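Local coordinates for protein lectin CEL-I, N-acetyl-D-galactosamine-specific C-type (Cucumaria echinata, PDB 4WQQ) that binds sugars through calcium as a C-type lectin, naturally specific for galactose and N-acetylgalactosamine and here engineered to recognise mannose, at residues Glu110-Phe115 with Asn126-Gln131; Asp45-His50 with Lys133-Leu138. The protein carries 3 engineered substitutions. All coordinates share one frame; numbering follows the deposited sequence.

Contact 1. Residues Glu110-Phe115 with Asn126-Gln131. With CA (calcium ion), chain E; CA (calcium ion), chain F; CA (calcium ion), chain G; MAN (alpha-D-mannopyranose), chain H.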
loop_
_atom_site.group_PDB
_atom_site.type_symbol
_atom_site.label_atom_id
_atom_site.label_comp_id
_atom_site.label_asym_id
_atom_site.label_seq_id
_atom_site.Cartn_x
_atom_site.Cartn_y
_atom_site.Cartn_z
ATOM N N GLU A 110 -18.671 29.613 0.085
ATOM C CA GLU A 110 -17.463 28.948 0.504
ATOM C C GLU A 110 -17.833 27.595 1.032
ATOM O O GLU A 110 -18.342 27.447 2.176
ATOM C CB GLU A 110 -16.671 29.776 1.527
ATOM C CG GLU A 110 -16.118 31.091 0.998
ATOM C CD GLU A 110 -15.113 31.716 1.952
ATOM O OE1 GLU A 110 -15.385 31.681 3.195
ATOM O OE2 GLU A 110 -14.074 32.282 1.493
ATOM N N ASP A 111 -17.504 26.580 0.234
ATOM C CA ASP A 111 -17.843 25.235 0.577
ATOM C C ASP A 111 -16.645 24.259 0.790
ATOM O O ASP A 111 -16.841 23.075 0.924
ATOM C CB ASP A 111 -18.842 24.655 -0.432
ATOM C CG ASP A 111 -20.263 25.328 -0.383
ATOM O OD1 ASP A 111 -20.576 26.198 0.507
ATOM O OD2 ASP A 111 -21.079 24.952 -1.264
ATOM N N TYR A 112 -15.425 24.753 0.791
ATOM C CA TYR A 112 -14.230 23.901 0.633
ATOM C C TYR A 112 -13.214 24.209 1.707
ATOM O O TYR A 112 -12.762 25.355 1.845
ATOM C CB TYR A 112 -13.643 23.990 -0.819
ATOM C CG TYR A 112 -14.710 23.678 -1.783
ATOM C CD1 TYR A 112 -15.145 22.352 -1.942
ATOM C CD2 TYR A 112 -15.443 24.714 -2.392
ATOM C CE1 TYR A 112 -16.216 22.045 -2.739
ATOM C CE2 TYR A 112 -16.532 24.398 -3.199
ATOM C CZ TYR A 112 -16.893 23.079 -3.385
ATOM O OH TYR A 112 -18.007 22.795 -4.195
ATOM N N GLY A 113 -12.848 23.193 2.473
ATOM C CA GLY A 113 -11.955 23.348 3.612
ATOM C C GLY A 113 -10.462 23.338 3.291
ATOM O O GLY A 113 -10.040 22.716 2.326
ATOM N N GLN A 114 -9.668 24.099 4.052
ATOM C CA GLN A 114 -8.250 24.213 3.833
ATOM C C GLN A 114 -7.557 24.603 5.164
ATOM O O GLN A 114 -8.164 25.274 6.001
ATOM C CB GLN A 114 -7.937 25.279 2.732
ATOM C CG GLN A 114 -8.457 26.673 3.067
ATOM C CD GLN A 114 -8.291 27.747 2.005
ATOM O OE1 GLN A 114 -8.487 28.888 2.351
ATOM N NE2 GLN A 114 -8.022 27.417 0.739
ATOM N N PHE A 115 -6.315 24.194 5.339
ATOM C CA PHE A 115 -5.451 24.799 6.389
ATOM C C PHE A 115 -4.983 26.196 5.975
ATOM O O PHE A 115 -4.560 26.442 4.833
ATOM C CB PHE A 115 -4.157 23.979 6.573
ATOM C CG PHE A 115 -4.302 22.623 7.234
ATOM C CD1 PHE A 115 -5.506 22.014 7.500
ATOM C CD2 PHE A 115 -3.151 21.949 7.581
ATOM C CE1 PHE A 115 -5.561 20.769 8.073
ATOM C CE2 PHE A 115 -3.197 20.733 8.219
ATOM C CZ PHE A 115 -4.387 20.129 8.459
ATOM N N ASN A 126 -13.287 28.011 1.943
ATOM C CA ASN A 126 -13.021 28.898 0.837
ATOM C C ASN A 126 -13.869 28.451 -0.380
ATOM O O ASN A 126 -14.603 27.444 -0.337
ATOM C CB ASN A 126 -11.506 28.958 0.573
ATOM C CG ASN A 126 -11.029 30.341 0.090
ATOM O OD1 ASN A 126 -11.726 31.036 -0.668
ATOM N ND2 ASN A 126 -9.811 30.748 0.500
ATOM N N SER A 127 -13.747 29.195 -1.454
ATOM C CA SER A 127 -14.649 29.025 -2.569
ATOM C C SER A 127 -14.161 28.040 -3.623
ATOM O O SER A 127 -13.037 27.623 -3.617
ATOM C CB SER A 127 -14.829 30.376 -3.230
ATOM O OG SER A 127 -13.650 30.654 -3.987
ATOM N N ALA A 128 -15.005 27.793 -4.613
ATOM C CA ALA A 128 -14.612 26.893 -5.703
ATOM C C ALA A 128 -13.664 27.469 -6.682
ATOM O O ALA A 128 -13.100 26.740 -7.528
ATOM C CB ALA A 128 -15.918 26.426 -6.400
ATOM N N ALA A 129 -13.484 28.767 -6.644
ATOM C CA ALA A 129 -12.521 29.429 -7.507
ATOM C C ALA A 129 -11.187 29.677 -6.841
ATOM O O ALA A 129 -10.249 29.965 -7.500
ATOM C CB ALA A 129 -13.096 30.746 -8.004
ATOM N N ALA A 130 -11.120 29.594 -5.507
ATOM C CA ALA A 130 -9.883 29.741 -4.784
ATOM C C ALA A 130 -8.895 28.655 -5.164
ATOM O O ALA A 130 -9.264 27.594 -5.701
ATOM C CB ALA A 130 -10.197 29.693 -3.298
ATOM N N GLN A 131 -7.629 28.958 -4.969
ATOM C CA GLN A 131 -6.603 27.982 -5.243
ATOM C C GLN A 131 -5.703 27.827 -4.015
ATOM O O GLN A 131 -5.556 28.751 -3.238
ATOM C CB GLN A 131 -5.788 28.356 -6.493
ATOM C CG GLN A 131 -6.683 28.447 -7.733
ATOM C CD GLN A 131 -6.063 28.138 -9.077
ATOM O OE1 GLN A 131 -6.692 28.391 -10.125
ATOM N NE2 GLN A 131 -4.884 27.623 -9.099
HETATM CA CA CA E . -20.419 26.588 2.866
HETATM CA CA CA F . -13.939 31.396 5.120
HETATM CA CA CA G . -22.881 26.282 -0.207
HETATM C C1 MAN H . -10.713 36.187 4.451
HETATM C C2 MAN H . -11.647 35.525 5.421
HETATM C C3 MAN H . -11.867 34.050 5.115
HETATM C C4 MAN H . -12.140 33.894 3.628
HETATM C C5 MAN H . -10.886 34.397 2.876
HETATM C C6 MAN H . -10.886 34.251 1.374
HETATM O O1 MAN H . -9.455 35.713 4.848
HETATM O O2 MAN H . -12.858 36.203 5.219
HETATM O O3 MAN H . -13.006 33.636 5.862
HETATM O O4 MAN H . -12.400 32.520 3.413
HETATM O O5 MAN H . -10.921 35.862 3.069
HETATM O O6 MAN H . -12.137 34.845 1.092
HETATM O O HOH W 1 -7.036 29.547 -0.935
HETATM O O HOH W 2 -19.318 27.260 4.830
HETATM O O HOH W 3 -22.487 28.669 0.246
HETATM O O HOH W 4 -23.752 24.220 0.273
#
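N126 meets Q114 and E110 with its side chain and Y112 with its backbone. Its amide ND2 donates to Q114 OE1 at 2.9 Å. The bond is nearly straight, 171° at the hydrogen. The acceptor lies in the amide plane of N126, while ND2 is tilted from the carbonyl plane of Q114, with the two amide planes 78° apart. Q114 leaves the strand with CG between the backbone N and the carbonyl carbon (chi1 59°) and then runs extended, which carries its amide to the N126 side chain. Its other end, NE2, donates to a water that donates to Q131 O. The N126 amide is held at the other end too, since OD1 accepts from the backbone N of S127 on an in-plane lone pair. Both ends fix the rotation of the group. E110 OE2 comes within 3.4 Å of N126 OD1, a contact of two acceptors. The carboxylate of E110 is turned to the sugar site instead. OE1 binds a calcium ion at 2.4 Å and accepts from the backbone N of H106, while OE2 accepts from mannose O6. The Y112 ring meets N126 O at its edge, and its CE2 lies 3.8 Å from A128 CB. Y112 and N126 form an antiparallel hydrogen-bonded pair, with N126 N to Y112 O at 2.7 Å. The strand pair carries a classic beta bulge, with D111 and Y112 set opposite the single residue N126. Beside the bulge, E110 O and D111 OD1 bind a second calcium, and both carboxylate oxygens of D111 bind a third. The engineered E102 and N104, with N124 and D125, complete the sugar-bound calcium site. Mannose O3 and O4 bind the same calcium as E110 OE1; this is the primary sugar site of C-type lectins.

Contact 2. Residues Asp45-His50 with Lys133-Leu138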
loop_
_atom_site.group_PDB
_atom_site.type_symbol
_atom_site.label_atom_id
_atom_site.label_comp_id
_atom_site.label_asym_id
_atom_site.label_seq_id
_atom_site.Cartn_x
_atom_site.Cartn_y
_atom_site.Cartn_z
ATOM N N ASP A 45 -7.188 9.963 -1.456
ATOM C CA ASP A 45 -8.189 11.040 -1.382
ATOM C C ASP A 45 -7.534 12.255 -0.758
ATOM O O ASP A 45 -6.342 12.206 -0.295
ATOM C CB ASP A 45 -9.382 10.534 -0.601
ATOM C CG ASP A 45 -10.684 11.157 -1.008
ATOM O OD1 ASP A 45 -10.711 12.388 -1.327
ATOM O OD2 ASP A 45 -11.729 10.472 -0.885
ATOM N N LEU A 46 -8.185 13.379 -0.807
ATOM C CA LEU A 46 -7.728 14.512 -0.011
ATOM C C LEU A 46 -7.634 14.106 1.476
ATOM O O LEU A 46 -8.411 13.320 1.936
ATOM C CB LEU A 46 -8.688 15.695 -0.168
ATOM C CG LEU A 46 -8.465 16.509 -1.461
ATOM C CD1 LEU A 46 -9.639 17.408 -1.741
ATOM C CD2 LEU A 46 -7.159 17.294 -1.485
ATOM N N VAL A 47 -6.673 14.662 2.184
ATOM C CA VAL A 47 -6.424 14.313 3.598
ATOM C C VAL A 47 -7.662 14.634 4.432
ATOM O O VAL A 47 -8.318 15.691 4.290
ATOM C CB VAL A 47 -5.124 15.033 4.064
ATOM C CG1 VAL A 47 -5.316 16.538 4.042
ATOM C CG2 VAL A 47 -4.694 14.553 5.426
ATOM N N SER A 48 -8.002 13.699 5.318
ATOM C CA SER A 48 -8.941 13.937 6.409
ATOM C C SER A 48 -8.152 13.967 7.702
ATOM O O SER A 48 -7.110 13.342 7.753
ATOM C CB SER A 48 -9.993 12.869 6.429
ATOM O OG SER A 48 -9.433 11.577 6.630
ATOM N N VAL A 49 -8.665 14.651 8.732
ATOM C CA VAL A 49 -7.858 14.973 9.978
ATOM C C VAL A 49 -8.699 14.545 11.175
ATOM O O VAL A 49 -9.828 14.999 11.341
ATOM C CB VAL A 49 -7.469 16.452 10.042
ATOM C CG1 VAL A 49 -6.543 16.736 11.242
ATOM C CG2 VAL A 49 -6.705 16.820 8.771
ATOM N N HIS A 50 -8.140 13.622 11.947
ATOM C CA HIS A 50 -8.932 13.056 13.063
ATOM C C HIS A 50 -8.389 13.242 14.461
ATOM O O HIS A 50 -8.998 12.688 15.372
ATOM C CB HIS A 50 -9.252 11.606 12.781
ATOM C CG HIS A 50 -10.087 11.449 11.571
ATOM N ND1 HIS A 50 -11.445 11.645 11.562
ATOM C CD2 HIS A 50 -9.732 11.169 10.288
ATOM C CE1 HIS A 50 -11.898 11.453 10.332
ATOM N NE2 HIS A 50 -10.874 11.183 9.536
ATOM N N LYS A 133 -2.495 24.732 -2.284
ATOM C CA LYS A 133 -1.684 23.521 -2.412
ATOM C C LYS A 133 -2.564 22.343 -1.953
ATOM O O LYS A 133 -3.679 22.598 -1.501
ATOM C CB LYS A 133 -0.398 23.629 -1.618
ATOM C CG LYS A 133 0.356 24.909 -1.876
ATOM C CD LYS A 133 0.829 25.069 -3.307
ATOM C CE LYS A 133 1.561 26.449 -3.481
ATOM N NZ LYS A 133 2.794 26.514 -2.645
ATOM N N TYR A 134 -2.115 21.098 -2.074
ATOM C CA TYR A 134 -2.953 20.005 -1.580
ATOM C C TYR A 134 -2.141 18.831 -1.068
ATOM O O TYR A 134 -0.997 18.675 -1.361
ATOM C CB TYR A 134 -4.013 19.593 -2.607
ATOM C CG TYR A 134 -3.464 19.002 -3.875
ATOM C CD1 TYR A 134 -3.022 19.799 -4.903
ATOM C CD2 TYR A 134 -3.459 17.591 -4.072
ATOM C CE1 TYR A 134 -2.573 19.229 -6.064
ATOM C CE2 TYR A 134 -3.000 17.023 -5.207
ATOM C CZ TYR A 134 -2.542 17.825 -6.213
ATOM O OH TYR A 134 -2.066 17.300 -7.422
ATOM N N MET A 135 -2.811 18.049 -0.265
ATOM C CA MET A 135 -2.218 16.876 0.335
ATOM C C MET A 135 -3.173 15.678 0.148
ATOM O O MET A 135 -4.377 15.767 0.454
ATOM C CB MET A 135 -2.140 17.177 1.812
ATOM C CG MET A 135 -1.742 16.069 2.730
ATOM S SD MET A 135 0.009 16.001 2.999
ATOM C CE MET A 135 0.568 17.663 3.588
ATOM N N CYS A 136 -2.608 14.555 -0.244
ATOM C CA CYS A 136 -3.368 13.332 -0.350
ATOM C C CYS A 136 -3.023 12.351 0.765
ATOM O O CYS A 136 -1.969 12.473 1.409
ATOM C CB CYS A 136 -3.112 12.647 -1.680
ATOM S SG CYS A 136 -3.271 13.754 -3.127
ATOM N N LYS A 137 -3.913 11.409 0.968
ATOM C CA LYS A 137 -3.785 10.427 2.072
ATOM C C LYS A 137 -4.256 9.135 1.492
ATOM O O LYS A 137 -5.283 9.107 0.828
ATOM C CB LYS A 137 -4.672 10.876 3.220
ATOM C CG LYS A 137 -4.851 9.978 4.406
ATOM C CD LYS A 137 -5.692 10.709 5.499
ATOM C CE LYS A 137 -6.189 9.715 6.536
ATOM N NZ LYS A 137 -6.899 10.332 7.680
ATOM N N LEU A 138 -3.544 8.048 1.823
ATOM C CA LEU A 138 -4.018 6.706 1.590
ATOM C C LEU A 138 -4.751 6.109 2.765
ATOM O O LEU A 138 -4.282 6.200 3.901
ATOM C CB LEU A 138 -2.850 5.826 1.249
ATOM C CG LEU A 138 -2.038 6.274 0.044
ATOM C CD1 LEU A 138 -1.035 5.211 -0.217
ATOM C CD2 LEU A 138 -2.811 6.580 -1.256
#
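An antiparallel bridge in the core of the C-type lectin domain joins the end of strand 42-46 to strand 132-140. D45 and K137 form a hydrogen-bonded pair: D45 N donates to K137 O at 3.1 Å, and K137 N returns the bond to D45 O. The non-hydrogen-bonded pair L46 and C136 follows. The chain after L46 stays attached through V47 N, which donates to M135 O at 3.1 Å. Beyond this the loop continues alongside the side chain of K137. That chain is extended throughout, with CG anti to the backbone N (chi1 173°), and so reaches S48. Its NZ donates both to S48 OG and to S48 O, each at 3.0 Å. The carbonyl oxygen is approached from above its plane, 49° out of it. NZ also lies in the plane of the H50 ring at its edge, 3.9 Å from CD2; H50 NE2 is hydrogen-bonded to S91. E54 of helix 52-65 forms a salt bridge with the same ammonium, so a charge in a buried setting has a carboxylate and two oxygens of S48 around it. S48 OG is also hydrogen-bonded to D89. The C-type lectin fold shows here in the disulfide of C136 to C32, which ties strand 132-140 to helix 25-34. The V47 and M135 side chains cross at a slant, V47 CB 3.8 Å from M135 CG. V47 meets K137 CD through CG2, those side chains crossing at about a right angle. M135 bends at its second and third torsions and takes its end away from V47. Both V47 and M135 also touch V58 of helix 52-65. On the side of helix 25-34, L46 CD2 meets Y134 CB at 4.1 Å, and W25 packs on L46.

Contact 1 is nested in the chain between the two segments of contact 2. Their centres are 15 Å apart, and both belong to the same mixed sheet. Strand 71-77 joins them: it pairs antiparallel with strand 112-116 and parallel with strand 132-140. The two contacts meet directly where F115 CZ lies 4.1 Å from V49 CG2. Helix 52-65 packs on both, with V58 touching F115, V47 and M135. Contact 1 carries the calcium and mannose ligands. Contact 2 lies in the interior, its centre about 4 Å from the centre of the chain, and the side chain of L46 is about 12 Å from that of calcium-binding D111.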